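Flagellar biosynthetic protein FliP (Thermotoga maritima MSB8, PDB 5H72) probably takes part in flagellum-specific protein export, as a membrane component of the export gate whose periplasmic domain forms this chain. Local coordinates at residues I34-L37 against K38-N42; Y18-M21 against F22-N26. All coordinates share one frame; numbering follows the deposited sequence.

Contact 1. Residues I34-L37 against K38-N42; sequences INEL and KNHHN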
ATOM      1  N   ILE A  34      14.133  -4.992  -0.588  1.00 29.29           N
ATOM      2  CA  ILE A  34      15.424  -5.626  -0.363  1.00 32.19           C
ATOM      3  C   ILE A  34      16.308  -4.789   0.571  1.00 30.12           C
ATOM      4  O   ILE A  34      16.911  -5.316   1.504  1.00 31.47           O
ATOM      5  CB  ILE A  34      16.140  -5.884  -1.699  1.00 32.86           C
ATOM      6  CG1 ILE A  34      15.470  -7.057  -2.416  1.00 28.06           C
ATOM      7  CG2 ILE A  34      17.621  -6.164  -1.483  1.00 32.23           C
ATOM      8  CD1 ILE A  34      15.862  -7.198  -3.865  1.00 32.87           C
ATOM      9  N   ASN A  35      16.363  -3.483   0.340  1.00 32.53           N
ATOM     10  CA  ASN A  35      17.167  -2.598   1.183  1.00 30.26           C
ATOM     11  C   ASN A  35      16.700  -2.606   2.637  1.00 35.44           C
ATOM     12  O   ASN A  35      17.518  -2.652   3.553  1.00 34.15           O
ATOM     13  CB  ASN A  35      17.136  -1.181   0.631  1.00 30.85           C
ATOM     14  CG  ASN A  35      18.032  -0.229   1.401  1.00 38.99           C
ATOM     15  OD1 ASN A  35      17.558   0.709   2.036  1.00 47.29           O
ATOM     16  ND2 ASN A  35      19.337  -0.461   1.343  1.00 42.65           N
ATOM     17  N   GLU A  36      15.381  -2.575   2.844  1.00 34.33           N
ATOM     18  CA  GLU A  36      14.796  -2.620   4.186  1.00 32.63           C
ATOM     19  C   GLU A  36      15.155  -3.926   4.887  1.00 35.50           C
ATOM     20  O   GLU A  36      15.445  -3.940   6.081  1.00 33.07           O
ATOM     21  CB  GLU A  36      13.269  -2.476   4.131  1.00 31.85           C
ATOM     22  CG  GLU A  36      12.772  -1.041   4.065  1.00 34.62           C
ATOM     23  CD  GLU A  36      13.032  -0.266   5.355  1.00 38.23           C
ATOM     24  OE1 GLU A  36      12.459  -0.628   6.405  1.00 33.95           O
ATOM     25  OE2 GLU A  36      13.810   0.709   5.314  1.00 39.29           O
ATOM     26  N   LEU A  37      15.125  -5.020   4.131  1.00 30.86           N
ATOM     27  CA  LEU A  37      15.408  -6.332   4.686  1.00 34.59           C
ATOM     28  C   LEU A  37      16.878  -6.458   5.092  1.00 36.19           C
ATOM     29  O   LEU A  37      17.192  -7.051   6.122  1.00 35.08           O
ATOM     30  CB  LEU A  37      15.031  -7.434   3.684  1.00 32.51           C
ATOM     31  CG  LEU A  37      13.540  -7.768   3.547  1.00 31.05           C
ATOM     32  CD1 LEU A  37      13.296  -8.563   2.286  1.00 30.89           C
ATOM     33  CD2 LEU A  37      13.015  -8.533   4.754  1.00 29.70           C
ATOM     34  N   LYS A  38      17.775  -5.901   4.283  1.00 38.21           N
ATOM     35  CA  LYS A  38      19.196  -5.955   4.594  1.00 38.54           C
ATOM     36  C   LYS A  38      19.521  -5.041   5.758  1.00 38.43           C
ATOM     37  O   LYS A  38      20.190  -5.452   6.701  1.00 42.94           O
ATOM     38  CB  LYS A  38      20.046  -5.577   3.379  1.00 35.99           C
ATOM     39  CG  LYS A  38      20.030  -6.628   2.287  1.00 39.87           C
ATOM     40  CD  LYS A  38      21.101  -6.356   1.245  1.00 41.12           C
ATOM     41  CE  LYS A  38      21.040  -7.396   0.129  1.00 44.74           C
ATOM     42  NZ  LYS A  38      22.072  -7.156  -0.930  1.00 51.21           N
ATOM     43  N   ASN A  39      19.043  -3.804   5.691  1.00 34.80           N
ATOM     44  CA  ASN A  39      19.397  -2.811   6.694  1.00 38.05           C
ATOM     45  C   ASN A  39      18.880  -3.175   8.087  1.00 40.34           C
ATOM     46  O   ASN A  39      19.433  -2.727   9.089  1.00 42.35           O
ATOM     47  CB  ASN A  39      18.901  -1.425   6.264  1.00 40.83           C
ATOM     48  CG  ASN A  39      19.747  -0.835   5.121  1.00 51.56           C
ATOM     49  OD1 ASN A  39      20.882  -1.264   4.886  1.00 52.45           O
ATOM     50  ND2 ASN A  39      19.199   0.155   4.421  1.00 50.39           N
ATOM     51  N   HIS A  40      17.855  -4.016   8.157  1.00 38.81           N
ATOM     52  CA  HIS A  40      17.356  -4.490   9.448  1.00 39.55           C
ATOM     53  C   HIS A  40      17.699  -5.970   9.692  1.00 40.45           C
ATOM     54  O   HIS A  40      17.192  -6.587  10.622  1.00 37.97           O
ATOM     55  CB  HIS A  40      15.848  -4.266   9.547  1.00 35.63           C
ATOM     56  CG  HIS A  40      15.447  -2.823   9.458  1.00 36.21           C
ATOM     57  ND1 HIS A  40      15.684  -1.921  10.471  1.00 33.98           N
ATOM     58  CD2 HIS A  40      14.832  -2.130   8.473  1.00 33.69           C
ATOM     59  CE1 HIS A  40      15.228  -0.731  10.120  1.00 31.74           C
ATOM     60  NE2 HIS A  40      14.708  -0.830   8.906  1.00 38.32           N
ATOM     61  N   HIS A  41      18.567  -6.524   8.851  1.00 41.31           N
ATOM     62  CA  HIS A  41      19.115  -7.868   9.052  1.00 42.13           C
ATOM     63  C   HIS A  41      18.026  -8.906   9.157  1.00 44.55           C
ATOM     64  O   HIS A  41      18.037  -9.753  10.052  1.00 45.36           O
ATOM     65  CB  HIS A  41      20.002  -7.901  10.302  1.00 43.93           C
ATOM     66  CG  HIS A  41      20.980  -6.764  10.370  1.00 45.15           C
ATOM     67  ND1 HIS A  41      20.719  -5.604  11.065  1.00 49.93           N
ATOM     68  CD2 HIS A  41      22.191  -6.596   9.794  1.00 48.77           C
ATOM     69  CE1 HIS A  41      21.740  -4.772  10.932  1.00 50.85           C
ATOM     70  NE2 HIS A  41      22.650  -5.352  10.163  1.00 53.79           N
ATOM     71  N   ASN A  42      17.076  -8.824   8.232  1.00 41.01           N
ATOM     72  CA  ASN A  42      15.922  -9.697   8.227  1.00 33.76           C
ATOM     73  C   ASN A  42      15.931 -10.636   7.035  1.00 35.43           C
ATOM     74  O   ASN A  42      14.913 -11.256   6.730  1.00 34.69           O
ATOM     75  CB  ASN A  42      14.629  -8.866   8.218  1.00 38.82           C
ATOM     76  CG  ASN A  42      14.249  -8.364   9.589  1.00 37.28           C
ATOM     77  OD1 ASN A  42      13.768  -7.244   9.749  1.00 37.44           O
ATOM     78  ND2 ASN A  42      14.471  -9.195  10.595  1.00 41.40           N
TER
HETATM   79  O   HOH W   1      13.262  -5.531   7.540  1.00 33.47           O
HETATM   80  O   HOH W   2      13.657   1.502   7.906  1.00 39.80           O
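A single water bridges the Glu36 carboxylate to the His40 ring one helical turn later: it donates to Glu36 OE2 (2.7 Å) and meets His40 NE2 (2.7 Å) at the ring edge and in its plane. The two side chains run alongside each other, carboxylate and ring turned 62° apart. Glu36 OE1 is salt-bridged to Arg28 of the second subunit, a charge that may offset the nearby carboxylate of Glu76. In the backbone Glu36 O accepts His40 N at 3.2 Å, with the donor lifted above the carbonyl plane, and His40 CD2 comes beside the same oxygen. Here the helix ends in a Schellman motif: Asn42 N reaches back to Leu37 O (2.8 Å) and His41 N to Lys38 O (2.9 Å), with His41 at positive phi. The Leu37 side chain crosses that of Asn42 at about a right angle, CD2 3.8 Å from Asn42 CB. Leu37 packs on Leu68 and Val46. Elsewhere on the helix Asn35, with CG anti to the backbone N (chi1 -176°), brings OD1 to 2.9 Å from Asn39 ND2, at an angle too poor for a hydrogen bond, the two amide planes 85° apart. With an alanine in place of Asn35, the Asn39 amide, lacking that neighbour, would probably turn more freely. Lys38, extended beyond CG, lies alongside Ile34, CE 4.0 Å from Ile34 CG2, and its NZ is salt-bridged to Glu61.

Contact 2. Residues Y18-M21 against F22-N26; sequences YQEM and FQRVN
Arg24 runs from the backbone of Met21 to the carboxylate of Glu20. Its CB sits 3.4 Å from Met21 O; CG then lies 3.2 Å from Glu20 O, the oxygen that also accepts Arg24 N one turn along the helix. The chain bends at chi2 (-73°) and again at chi3, and CD comes to 4.0 Å from Glu20 OE2. NE gives that oxygen a weak hydrogen bond of 3.4 Å, part of an i to i+4 salt bridge; OE2 stands at the guanidinium edge, near its plane, although the carboxylate itself is turned 58° from it. Beyond, NH1 makes a weak hydrogen bond to Ala80 O of the second subunit. Met21 and Phe22, successive on the same helix, form a Met-aromatic contact: two bends fold the methionine chain back, bringing SD above the Phe22 ring face at some distance, 4.5 Å from its centroid and 6° off the normal. Phe22 CD2 approaches Tyr18 O at 3.1 Å, and Phe22 N is hydrogen-bonded to that same carbonyl. Phe81 of the second subunit packs on Met21, Arg24 and Val25, and Pro70 of the third subunit on Phe22. The charged pair is long and lies at the surface, so it probably adds only modestly to helix stability, whereas the thioether and ring form an apolar surface, consistent with the packing of both subunits there.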
ATOM      1  N   TYR A  18       2.864   1.203 -20.769  1.00 73.96           N
ATOM      2  CA  TYR A  18       2.421   1.029 -19.392  1.00 70.28           C
ATOM      3  C   TYR A  18       3.206  -0.086 -18.717  1.00 66.93           C
ATOM      4  O   TYR A  18       3.489  -0.016 -17.527  1.00 63.83           O
ATOM      5  CB  TYR A  18       0.924   0.716 -19.333  1.00 67.41           C
ATOM      6  CG  TYR A  18       0.028   1.926 -19.432  1.00 66.71           C
ATOM      7  CD1 TYR A  18       0.374   3.123 -18.822  1.00 69.30           C
ATOM      8  CD2 TYR A  18      -1.165   1.872 -20.142  1.00 68.20           C
ATOM      9  CE1 TYR A  18      -0.444   4.235 -18.912  1.00 64.90           C
ATOM     10  CE2 TYR A  18      -1.989   2.977 -20.239  1.00 66.86           C
ATOM     11  CZ  TYR A  18      -1.622   4.155 -19.623  1.00 65.37           C
ATOM     12  OH  TYR A  18      -2.440   5.254 -19.720  1.00 70.36           O
ATOM     13  N   GLN A  19       3.562  -1.114 -19.480  1.00 68.84           N
ATOM     14  CA  GLN A  19       4.227  -2.268 -18.891  1.00 72.00           C
ATOM     15  C   GLN A  19       5.682  -1.983 -18.521  1.00 68.94           C
ATOM     16  O   GLN A  19       6.158  -2.447 -17.485  1.00 67.77           O
ATOM     17  CB  GLN A  19       4.140  -3.476 -19.827  1.00 72.35           C
ATOM     18  CG  GLN A  19       2.990  -4.422 -19.474  1.00 76.49           C
ATOM     19  CD  GLN A  19       2.965  -4.785 -17.990  1.00 80.07           C
ATOM     20  OE1 GLN A  19       4.002  -5.081 -17.391  1.00 86.00           O
ATOM     21  NE2 GLN A  19       1.780  -4.754 -17.387  1.00 74.75           N
ATOM     22  N   GLU A  20       6.385  -1.227 -19.359  1.00 68.58           N
ATOM     23  CA  GLU A  20       7.745  -0.812 -19.040  1.00 67.07           C
ATOM     24  C   GLU A  20       7.730   0.110 -17.830  1.00 65.08           C
ATOM     25  O   GLU A  20       8.628   0.081 -16.979  1.00 55.84           O
ATOM     26  CB  GLU A  20       8.397  -0.112 -20.239  1.00 70.71           C
ATOM     27  CG  GLU A  20       9.417   0.985 -19.888  1.00 69.11           C
ATOM     28  CD  GLU A  20      10.751   0.442 -19.379  1.00 78.69           C
ATOM     29  OE1 GLU A  20      10.819  -0.754 -19.011  1.00 77.19           O
ATOM     30  OE2 GLU A  20      11.740   1.216 -19.349  1.00 74.88           O
ATOM     31  N   MET A  21       6.686   0.923 -17.766  1.00 61.90           N
ATOM     32  CA  MET A  21       6.500   1.860 -16.680  1.00 57.27           C
ATOM     33  C   MET A  21       6.240   1.121 -15.363  1.00 54.58           C
ATOM     34  O   MET A  21       6.805   1.462 -14.321  1.00 50.00           O
ATOM     35  CB  MET A  21       5.356   2.812 -17.020  1.00 55.25           C
ATOM     36  CG  MET A  21       5.155   3.913 -16.022  1.00 56.26           C
ATOM     37  SD  MET A  21       3.648   3.642 -15.091  1.00 80.76           S
ATOM     38  CE  MET A  21       2.404   4.253 -16.234  1.00 64.96           C
ATOM     39  N   PHE A  22       5.403   0.091 -15.415  1.00 55.67           N
ATOM     40  CA  PHE A  22       5.125  -0.702 -14.226  1.00 52.39           C
ATOM     41  C   PHE A  22       6.318  -1.582 -13.871  1.00 47.70           C
ATOM     42  O   PHE A  22       6.515  -1.924 -12.714  1.00 41.50           O
ATOM     43  CB  PHE A  22       3.865  -1.545 -14.420  1.00 53.05           C
ATOM     44  CG  PHE A  22       2.599  -0.806 -14.100  1.00 50.50           C
ATOM     45  CD1 PHE A  22       2.347  -0.380 -12.802  1.00 47.81           C
ATOM     46  CD2 PHE A  22       1.666  -0.533 -15.086  1.00 51.69           C
ATOM     47  CE1 PHE A  22       1.190   0.304 -12.492  1.00 46.21           C
ATOM     48  CE2 PHE A  22       0.500   0.152 -14.783  1.00 51.13           C
ATOM     49  CZ  PHE A  22       0.262   0.571 -13.482  1.00 47.28           C
ATOM     50  N   GLN A  23       7.116  -1.932 -14.875  1.00 49.48           N
ATOM     51  CA  GLN A  23       8.364  -2.647 -14.649  1.00 50.44           C
ATOM     52  C   GLN A  23       9.368  -1.782 -13.881  1.00 48.00           C
ATOM     53  O   GLN A  23      10.102  -2.268 -13.022  1.00 44.65           O
ATOM     54  CB  GLN A  23       8.963  -3.097 -15.979  1.00 54.07           C
ATOM     55  CG  GLN A  23       8.717  -4.565 -16.297  1.00 62.55           C
ATOM     56  CD  GLN A  23       9.548  -5.504 -15.428  1.00 71.05           C
ATOM     57  OE1 GLN A  23       9.145  -5.867 -14.316  1.00 68.91           O
ATOM     58  NE2 GLN A  23      10.715  -5.898 -15.931  1.00 66.35           N
ATOM     59  N   ARG A  24       9.394  -0.496 -14.201  1.00 44.19           N
ATOM     60  CA  ARG A  24      10.211   0.439 -13.456  1.00 40.79           C
ATOM     61  C   ARG A  24       9.751   0.507 -12.006  1.00 40.70           C
ATOM     62  O   ARG A  24      10.581   0.507 -11.085  1.00 36.00           O
ATOM     63  CB  ARG A  24      10.160   1.830 -14.084  1.00 44.76           C
ATOM     64  CG  ARG A  24      10.762   1.916 -15.475  1.00 52.10           C
ATOM     65  CD  ARG A  24      12.267   1.829 -15.444  1.00 52.48           C
ATOM     66  NE  ARG A  24      12.847   2.648 -16.504  1.00 62.41           N
ATOM     67  CZ  ARG A  24      13.827   3.527 -16.320  1.00 58.36           C
ATOM     68  NH1 ARG A  24      14.349   3.702 -15.113  1.00 54.09           N
ATOM     69  NH2 ARG A  24      14.288   4.230 -17.347  1.00 62.66           N
ATOM     70  N   VAL A  25       8.433   0.559 -11.804  1.00 36.12           N
ATOM     71  CA  VAL A  25       7.872   0.668 -10.460  1.00 33.95           C
ATOM     72  C   VAL A  25       8.064  -0.640  -9.696  1.00 33.12           C
ATOM     73  O   VAL A  25       8.318  -0.622  -8.494  1.00 32.32           O
ATOM     74  CB  VAL A  25       6.369   1.071 -10.496  1.00 35.79           C
ATOM     75  CG1 VAL A  25       5.741   0.982  -9.117  1.00 28.36           C
ATOM     76  CG2 VAL A  25       6.221   2.476 -11.056  1.00 29.72           C
ATOM     77  N   ASN A  26       7.984  -1.770 -10.391  1.00 32.94           N
ATOM     78  CA  ASN A  26       8.264  -3.067  -9.768  1.00 34.86           C
ATOM     79  C   ASN A  26       9.715  -3.136  -9.279  1.00 35.26           C
ATOM     80  O   ASN A  26       9.984  -3.566  -8.154  1.00 35.54           O
ATOM     81  CB  ASN A  26       7.966  -4.217 -10.745  1.00 32.88           C
ATOM     82  CG  ASN A  26       8.296  -5.598 -10.161  1.00 39.95           C
ATOM     83  OD1 ASN A  26       7.625  -6.078  -9.247  1.00 38.86           O
ATOM     84  ND2 ASN A  26       9.319  -6.248 -10.711  1.00 40.69           N
TER

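Both contacts belong to helix 17-39, in series along the chain: contact 2 lies near its N-terminal end, contact 1 at its C-terminal end. Their centres are 23 Å apart and their nearest atoms about 8 Å, so they do not touch. Contact 1, centred 9 Å from the centre of the chain, is partly buried against helices 43-52 and 65-80 of its own chain; contact 2, at 17 Å, lies on the part of the helix that reaches outward and meets other copies. The second subunit touches both, through Arg28 and Phe32 at contact 1 and Phe81 at contact 2, and the third subunit packs on contact 2.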